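Local coordinates for protein putative dimetal phosphatase (Danio rerio, PDB 2NXF) that probably hydrolyses ADP-ribose and CDP-alcohols such as CDP-choline at a dinuclear metal centre of the calcineurin-like phosphoesterase type, at residues A[129-134]-A[155-160]; A[97-102]-A[146-151]. All blocks are in the same frame, centred on the assembly; numbering follows the deposited sequence. Where two conformers were deposited one is given.

Interaction 1: residues A[129-134]-A[155-160]; sequences DDIYAY and IGREEE
The backbone oxygen of Asp130 is gripped by both terminal nitrogens of Arg157. NH1 and NH2 of Arg157 each lie 2.8 Å from Asp130 O, and both hydrogen bonds are bent, with N-H...O angles of 143°. The guanidinium comes end-on, and the oxygen sits almost in its plane, in the notch between the two nitrogens. NH1 lies in the carbonyl plane of Asp130, while NH2 is tilted a little from it. This pair of bonds to one atom probably restricts the rotation of the guanidinium.

The Asp130 side chain adds a charge contact, less certain because the residue has two conformers. In the one given, CG is anti to the backbone N (chi1 -160°), and this brings the carboxylate round beside NH1. Asp130 OD2 and Arg157 NH1 then form a salt bridge at 3.2 Å. The carboxylate and guanidinium planes are 79° apart, so this is not a flat two-on-two pairing. In this conformer a water also joins the two atoms, donating to Asp130 OD2 and accepting from Arg157 NH1. It lies at the guanidinium edge, in plane.

Ile131 supplies the apolar part. Its CG1 approaches the guanidinium edge at 3.9 Å from Arg157 NH2. Arg157 reaches across with its chain bent at chi2 and extended beyond. NH2 also forms a salt bridge with Asp151 OD1. Lys163 and His164 of helix 162-174 touch the Arg157 side chain.

Asp130 is exposed and Ile131 is buried, so the contact runs from the surface inward. It is away from the annotated metal ligands. The arrangement is an end-on, two-nitrogen grip on one backbone carbonyl oxygen, joining the approach to strand 134-139 with the loop before helix 162-174 in the calcineurin-like phosphoesterase fold.

Interaction 2: residues A[97-102]-A[146-151]; sequences HEFYNF and LLDAYD. With PO4 (phosphate ion), chain F.
Phe99 meets Tyr150 through CD2, CE2 and CZ of its ring. The Phe99 CB points from helix 96-101 toward 146-151, and CG, anti to the carbonyl carbon (chi1 -60°), carries the ring out to Tyr150 CB. Phe99 CD2 lies 3.9 Å from Tyr150 CB. Phe99 CE2 is closest, 3.4 Å from Tyr150 CB, and also touches CG and CD2 of that ring. Phe99 CZ, at the tip, is 4.0 Å from Tyr150 CB and 4.3 Å from Asp148 OD1. The two rings are oblique, with planes at 48°.

Asp148 OD1 also accepts from Tyr150 N, an Asx turn inside the type I turn 148-151. Its OD2 accepts from Tyr132 N and forms a salt bridge with Arg104. This turn follows strand 142-146 and borders the dinuclear metal site of the phosphoesterase fold. Tyr150 packs close to the zinc ligands Asn96 and His265, and its OH bonds to Phe197 O.

On the same helix, His97 NE2 bonds to O2 of a phosphate ion, probably from the crystallisation liquor, nearly straight at 170°. Tyr100 CE2 lies over one imidazole face. An alanine at His97 would probably cost the phosphate this bond and leave Gly64 N without ND1 as acceptor. Asn96 ND2 also bonds to the phosphate.

The centres of interactions 1 and 2 lie about 8 Å apart. Their segments alternate along the chain: 97-102, 129-134, 146-151, then 155-160. Segments 146-151 and 155-160 belong to the same loop, between strand 142-146 and helix 162-174. Strands 134-139 and 142-146 are antiparallel neighbours in the seven-stranded mixed sheet. At their ends, Tyr134 O lies 2.8 Å from Leu146 N, a probable hydrogen bond. Ile155 O packs on Phe99 CB. Interaction 2 is buried beside the metal site, and interaction 1 lies farther out. The loop before helix 162-174 thus takes part in both, from the buried wall of the metal site at 146-151 to the partly exposed contact at 155-160.

Interaction 1: residues A[129-134]-A[155-160]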
loop_
_atom_site.group_PDB
_atom_site.type_symbol
_atom_site.label_atom_id
_atom_site.label_comp_id
_atom_site.label_asym_id
_atom_site.label_seq_id
_atom_site.Cartn_x
_atom_site.Cartn_y
_atom_site.Cartn_z
ATOM N N ASP A 129 -11.084 -6.978 -15.390
ATOM C CA ASP A 129 -12.260 -6.506 -14.670
ATOM C C ASP A 129 -12.105 -5.053 -14.207
ATOM O O ASP A 129 -12.914 -4.567 -13.406
ATOM C CB ASP A 129 -12.494 -7.413 -13.456
ATOM C CG ASP A 129 -12.586 -8.888 -13.850
ATOM O OD1 ASP A 129 -13.523 -9.224 -14.596
ATOM O OD2 ASP A 129 -11.710 -9.688 -13.443
ATOM N N ASP A 130 -11.070 -4.374 -14.712
ATOM C CA ASP A 130 -10.756 -2.976 -14.329
ATOM C C ASP A 130 -10.491 -2.802 -12.821
ATOM O O ASP A 130 -10.896 -1.807 -12.220
ATOM C CB ASP A 130 -11.843 -2.010 -14.850
ATOM C CG ASP A 130 -11.371 -0.553 -14.941
ATOM O OD1 ASP A 130 -10.143 -0.277 -14.930
ATOM O OD2 ASP A 130 -12.252 0.322 -15.044
ATOM N N ILE A 131 -9.801 -3.778 -12.223
ATOM C CA ILE A 131 -9.366 -3.694 -10.817
ATOM C C ILE A 131 -7.881 -4.041 -10.831
ATOM O O ILE A 131 -7.485 -5.041 -11.426
ATOM C CB ILE A 131 -10.151 -4.704 -9.912
ATOM C CG1 ILE A 131 -11.662 -4.412 -9.996
ATOM C CG2 ILE A 131 -9.679 -4.649 -8.447
ATOM C CD1 ILE A 131 -12.541 -5.592 -9.462
ATOM N N TYR A 132 -7.062 -3.198 -10.196
ATOM C CA TYR A 132 -5.619 -3.410 -10.225
ATOM C C TYR A 132 -5.228 -4.256 -9.012
ATOM O O TYR A 132 -4.784 -3.751 -7.976
ATOM C CB TYR A 132 -4.857 -2.070 -10.251
ATOM C CG TYR A 132 -3.367 -2.296 -10.270
ATOM C CD1 TYR A 132 -2.744 -2.877 -11.375
ATOM C CD2 TYR A 132 -2.575 -1.919 -9.167
ATOM C CE1 TYR A 132 -1.354 -3.133 -11.378
ATOM C CE2 TYR A 132 -1.197 -2.142 -9.168
ATOM C CZ TYR A 132 -0.597 -2.738 -10.258
ATOM O OH TYR A 132 0.757 -2.972 -10.261
ATOM N N ALA A 133 -5.433 -5.560 -9.156
ATOM C CA ALA A 133 -5.132 -6.519 -8.113
ATOM C C ALA A 133 -4.633 -7.764 -8.792
ATOM O O ALA A 133 -5.134 -8.162 -9.870
ATOM C CB ALA A 133 -6.391 -6.843 -7.313
ATOM N N TYR A 134 -3.655 -8.399 -8.155
ATOM C CA TYR A 134 -3.086 -9.620 -8.728
ATOM C C TYR A 134 -2.402 -10.437 -7.671
ATOM O O TYR A 134 -2.150 -9.942 -6.582
ATOM C CB TYR A 134 -2.136 -9.312 -9.881
ATOM C CG TYR A 134 -0.851 -8.549 -9.550
ATOM C CD1 TYR A 134 0.363 -9.236 -9.400
ATOM C CD2 TYR A 134 -0.841 -7.145 -9.444
ATOM C CE1 TYR A 134 1.558 -8.567 -9.154
ATOM C CE2 TYR A 134 0.374 -6.464 -9.187
ATOM C CZ TYR A 134 1.555 -7.183 -9.043
ATOM O OH TYR A 134 2.762 -6.533 -8.811
ATOM N N ILE A 155 -11.759 9.111 -6.264
ATOM C CA ILE A 155 -10.545 9.670 -6.863
ATOM C C ILE A 155 -9.930 8.748 -7.926
ATOM O O ILE A 155 -9.153 9.217 -8.785
ATOM C CB ILE A 155 -9.479 10.041 -5.805
ATOM C CG1 ILE A 155 -9.000 8.786 -5.040
ATOM C CG2 ILE A 155 -9.978 11.155 -4.886
ATOM C CD1 ILE A 155 -7.764 9.047 -4.222
ATOM N N GLY A 156 -10.294 7.468 -7.875
ATOM C CA GLY A 156 -9.751 6.455 -8.789
ATOM C C GLY A 156 -10.750 5.825 -9.750
ATOM O O GLY A 156 -10.484 4.766 -10.338
ATOM N N ARG A 157 -11.907 6.459 -9.898
ATOM C CA ARG A 157 -12.927 6.009 -10.854
ATOM C C ARG A 157 -13.467 7.222 -11.626
ATOM O O ARG A 157 -13.419 8.341 -11.122
ATOM C CB ARG A 157 -14.054 5.290 -10.106
ATOM C CG ARG A 157 -13.661 3.948 -9.457
ATOM C CD ARG A 157 -13.263 2.906 -10.519
ATOM N NE ARG A 157 -12.845 1.637 -9.916
ATOM C CZ ARG A 157 -12.306 0.630 -10.597
ATOM N NH1 ARG A 157 -12.062 0.754 -11.909
ATOM N NH2 ARG A 157 -11.990 -0.495 -9.957
ATOM N N GLU A 158 -13.960 6.994 -12.843
ATOM C CA GLU A 158 -14.420 8.065 -13.737
ATOM C C GLU A 158 -15.806 8.538 -13.342
ATOM O O GLU A 158 -16.694 7.727 -13.079
ATOM C CB GLU A 158 -14.480 7.574 -15.191
ATOM C CG GLU A 158 -13.153 7.151 -15.809
ATOM C CD GLU A 158 -13.313 6.498 -17.192
ATOM O OE1 GLU A 158 -14.257 6.859 -17.932
ATOM O OE2 GLU A 158 -12.478 5.622 -17.536
ATOM N N GLU A 159 -15.993 9.853 -13.333
ATOM C CA GLU A 159 -17.297 10.436 -13.074
ATOM C C GLU A 159 -18.336 9.777 -13.980
ATOM O O GLU A 159 -18.065 9.540 -15.162
ATOM C CB GLU A 159 -17.245 11.945 -13.338
ATOM C CG GLU A 159 -16.634 12.733 -12.198
ATOM C CD GLU A 159 -17.643 13.029 -11.086
ATOM O OE1 GLU A 159 -18.856 12.764 -11.287
ATOM O OE2 GLU A 159 -17.219 13.532 -10.019
ATOM N N GLU A 160 -19.502 9.465 -13.411
ATOM C CA GLU A 160 -20.639 8.870 -14.136
ATOM C C GLU A 160 -20.567 7.348 -14.326
ATOM O O GLU A 160 -21.558 6.729 -14.745
ATOM C CB GLU A 160 -20.895 9.562 -15.488
ATOM C CG GLU A 160 -21.292 11.024 -15.393
ATOM C CD GLU A 160 -21.404 11.697 -16.757
ATOM O OE1 GLU A 160 -21.452 10.988 -17.795
ATOM O OE2 GLU A 160 -21.458 12.946 -16.794
HETATM O O HOH W 1 -12.268 2.866 -14.099
#

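Interaction 2: residues A[97-102]-A[146-151]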
loop_
_atom_site.group_PDB
_atom_site.type_symbol
_atom_site.label_atom_id
_atom_site.label_comp_id
_atom_site.label_asym_id
_atom_site.label_seq_id
_atom_site.Cartn_x
_atom_site.Cartn_y
_atom_site.Cartn_z
ATOM N N HIS A 97 -2.105 8.996 -4.092
ATOM C CA HIS A 97 -1.291 9.943 -4.876
ATOM C C HIS A 97 -1.064 9.506 -6.314
ATOM O O HIS A 97 -0.924 10.342 -7.213
ATOM C CB HIS A 97 -0.004 10.294 -4.130
ATOM C CG HIS A 97 -0.256 11.222 -2.988
ATOM N ND1 HIS A 97 -0.067 12.582 -3.085
ATOM C CD2 HIS A 97 -0.766 10.999 -1.753
ATOM C CE1 HIS A 97 -0.408 13.155 -1.943
ATOM N NE2 HIS A 97 -0.846 12.219 -1.122
ATOM N N GLU A 98 -1.036 8.194 -6.552
ATOM C CA GLU A 98 -1.059 7.724 -7.948
ATOM C C GLU A 98 -2.289 8.253 -8.664
ATOM O O GLU A 98 -2.181 8.756 -9.794
ATOM C CB GLU A 98 -1.032 6.194 -8.028
ATOM C CG GLU A 98 0.375 5.587 -7.923
ATOM C CD GLU A 98 0.959 5.626 -6.511
ATOM O OE1 GLU A 98 0.174 5.636 -5.550
ATOM O OE2 GLU A 98 2.201 5.613 -6.392
ATOM N N PHE A 99 -3.457 8.128 -8.025
ATOM C CA PHE A 99 -4.700 8.602 -8.664
ATOM C C PHE A 99 -4.826 10.124 -8.800
ATOM O O PHE A 99 -5.522 10.622 -9.702
ATOM C CB PHE A 99 -5.932 7.986 -7.995
ATOM C CG PHE A 99 -5.957 6.493 -8.071
ATOM C CD1 PHE A 99 -6.216 5.838 -9.284
ATOM C CD2 PHE A 99 -5.684 5.728 -6.950
ATOM C CE1 PHE A 99 -6.225 4.420 -9.339
ATOM C CE2 PHE A 99 -5.679 4.321 -7.000
ATOM C CZ PHE A 99 -5.947 3.673 -8.207
ATOM N N TYR A 100 -4.165 10.860 -7.913
ATOM C CA TYR A 100 -4.125 12.316 -8.039
ATOM C C TYR A 100 -3.356 12.693 -9.303
ATOM O O TYR A 100 -3.694 13.672 -9.962
ATOM C CB TYR A 100 -3.430 12.979 -6.839
ATOM C CG TYR A 100 -4.095 12.768 -5.495
ATOM C CD1 TYR A 100 -5.471 12.545 -5.387
ATOM C CD2 TYR A 100 -3.343 12.825 -4.320
ATOM C CE1 TYR A 100 -6.080 12.351 -4.149
ATOM C CE2 TYR A 100 -3.927 12.629 -3.073
ATOM C CZ TYR A 100 -5.293 12.379 -2.989
ATOM O OH TYR A 100 -5.854 12.158 -1.749
ATOM N N ASN A 101 -2.312 11.927 -9.617
ATOM C CA ASN A 101 -1.475 12.215 -10.790
ATOM C C ASN A 101 -1.981 11.646 -12.104
ATOM O O ASN A 101 -1.803 12.274 -13.141
ATOM C CB ASN A 101 -0.052 11.686 -10.565
ATOM C CG ASN A 101 0.766 12.583 -9.653
ATOM O OD1 ASN A 101 1.239 13.634 -10.082
ATOM N ND2 ASN A 101 0.899 12.191 -8.382
ATOM N N PHE A 102 -2.542 10.435 -12.065
ATOM C CA PHE A 102 -2.834 9.667 -13.284
ATOM C C PHE A 102 -4.204 9.019 -13.243
ATOM O O PHE A 102 -4.684 8.596 -12.177
ATOM C CB PHE A 102 -1.794 8.543 -13.476
ATOM C CG PHE A 102 -0.360 9.011 -13.440
ATOM C CD1 PHE A 102 0.144 9.837 -14.442
ATOM C CD2 PHE A 102 0.488 8.594 -12.413
ATOM C CE1 PHE A 102 1.491 10.280 -14.408
ATOM C CE2 PHE A 102 1.833 9.023 -12.362
ATOM C CZ PHE A 102 2.331 9.851 -13.370
ATOM N N LEU A 146 -1.586 -8.509 -4.217
ATOM C CA LEU A 146 -1.606 -7.050 -4.189
ATOM C C LEU A 146 -3.038 -6.632 -4.437
ATOM O O LEU A 146 -3.645 -7.083 -5.428
ATOM C CB LEU A 146 -0.724 -6.447 -5.300
ATOM C CG LEU A 146 0.733 -6.129 -4.931
ATOM C CD1 LEU A 146 1.504 -7.433 -4.817
ATOM C CD2 LEU A 146 1.371 -5.189 -5.983
ATOM N N LEU A 147 -3.560 -5.793 -3.539
ATOM C CA LEU A 147 -4.949 -5.340 -3.612
ATOM C C LEU A 147 -5.047 -3.900 -4.078
ATOM O O LEU A 147 -4.061 -3.131 -3.986
ATOM C CB LEU A 147 -5.608 -5.455 -2.231
ATOM C CG LEU A 147 -5.662 -6.844 -1.577
ATOM C CD1 LEU A 147 -6.390 -6.749 -0.237
ATOM C CD2 LEU A 147 -6.327 -7.846 -2.526
ATOM N N ASP A 148 -6.248 -3.556 -4.569
ATOM C CA ASP A 148 -6.587 -2.250 -5.104
ATOM C C ASP A 148 -7.560 -1.572 -4.107
ATOM O O ASP A 148 -8.785 -1.763 -4.170
ATOM C CB ASP A 148 -7.269 -2.460 -6.476
ATOM C CG ASP A 148 -7.615 -1.155 -7.197
ATOM O OD1 ASP A 148 -7.431 -0.039 -6.646
ATOM O OD2 ASP A 148 -8.070 -1.282 -8.350
ATOM N N ALA A 149 -6.996 -0.781 -3.197
ATOM C CA ALA A 149 -7.794 -0.177 -2.133
ATOM C C ALA A 149 -8.617 1.035 -2.612
ATOM O O ALA A 149 -9.376 1.609 -1.812
ATOM C CB ALA A 149 -6.890 0.240 -0.961
ATOM N N TYR A 150 -8.461 1.408 -3.885
ATOM C CA TYR A 150 -9.257 2.480 -4.521
ATOM C C TYR A 150 -10.197 1.957 -5.609
ATOM O O TYR A 150 -10.690 2.707 -6.440
ATOM C CB TYR A 150 -8.354 3.626 -5.029
ATOM C CG TYR A 150 -7.678 4.282 -3.852
ATOM C CD1 TYR A 150 -8.259 5.386 -3.209
ATOM C CD2 TYR A 150 -6.506 3.728 -3.301
ATOM C CE1 TYR A 150 -7.665 5.958 -2.093
ATOM C CE2 TYR A 150 -5.908 4.289 -2.184
ATOM C CZ TYR A 150 -6.499 5.392 -1.572
ATOM O OH TYR A 150 -5.928 5.980 -0.460
ATOM N N ASP A 151 -10.444 0.652 -5.558
ATOM C CA ASP A 151 -11.424 -0.009 -6.413
ATOM C C ASP A 151 -12.774 0.710 -6.247
ATOM O O ASP A 151 -13.400 1.140 -7.225
ATOM C CB ASP A 151 -11.462 -1.473 -5.950
ATOM C CG ASP A 151 -12.467 -2.323 -6.679
ATOM O OD1 ASP A 151 -13.133 -1.880 -7.639
ATOM O OD2 ASP A 151 -12.569 -3.491 -6.240
HETATM P P PO4 F . -1.312 10.990 2.059
HETATM O O1 PO4 F . -1.487 10.920 3.560
HETATM O O2 PO4 F . -1.631 12.393 1.583
HETATM O O3 PO4 F . 0.131 10.768 1.644
HETATM O O4 PO4 F . -2.159 9.963 1.371
#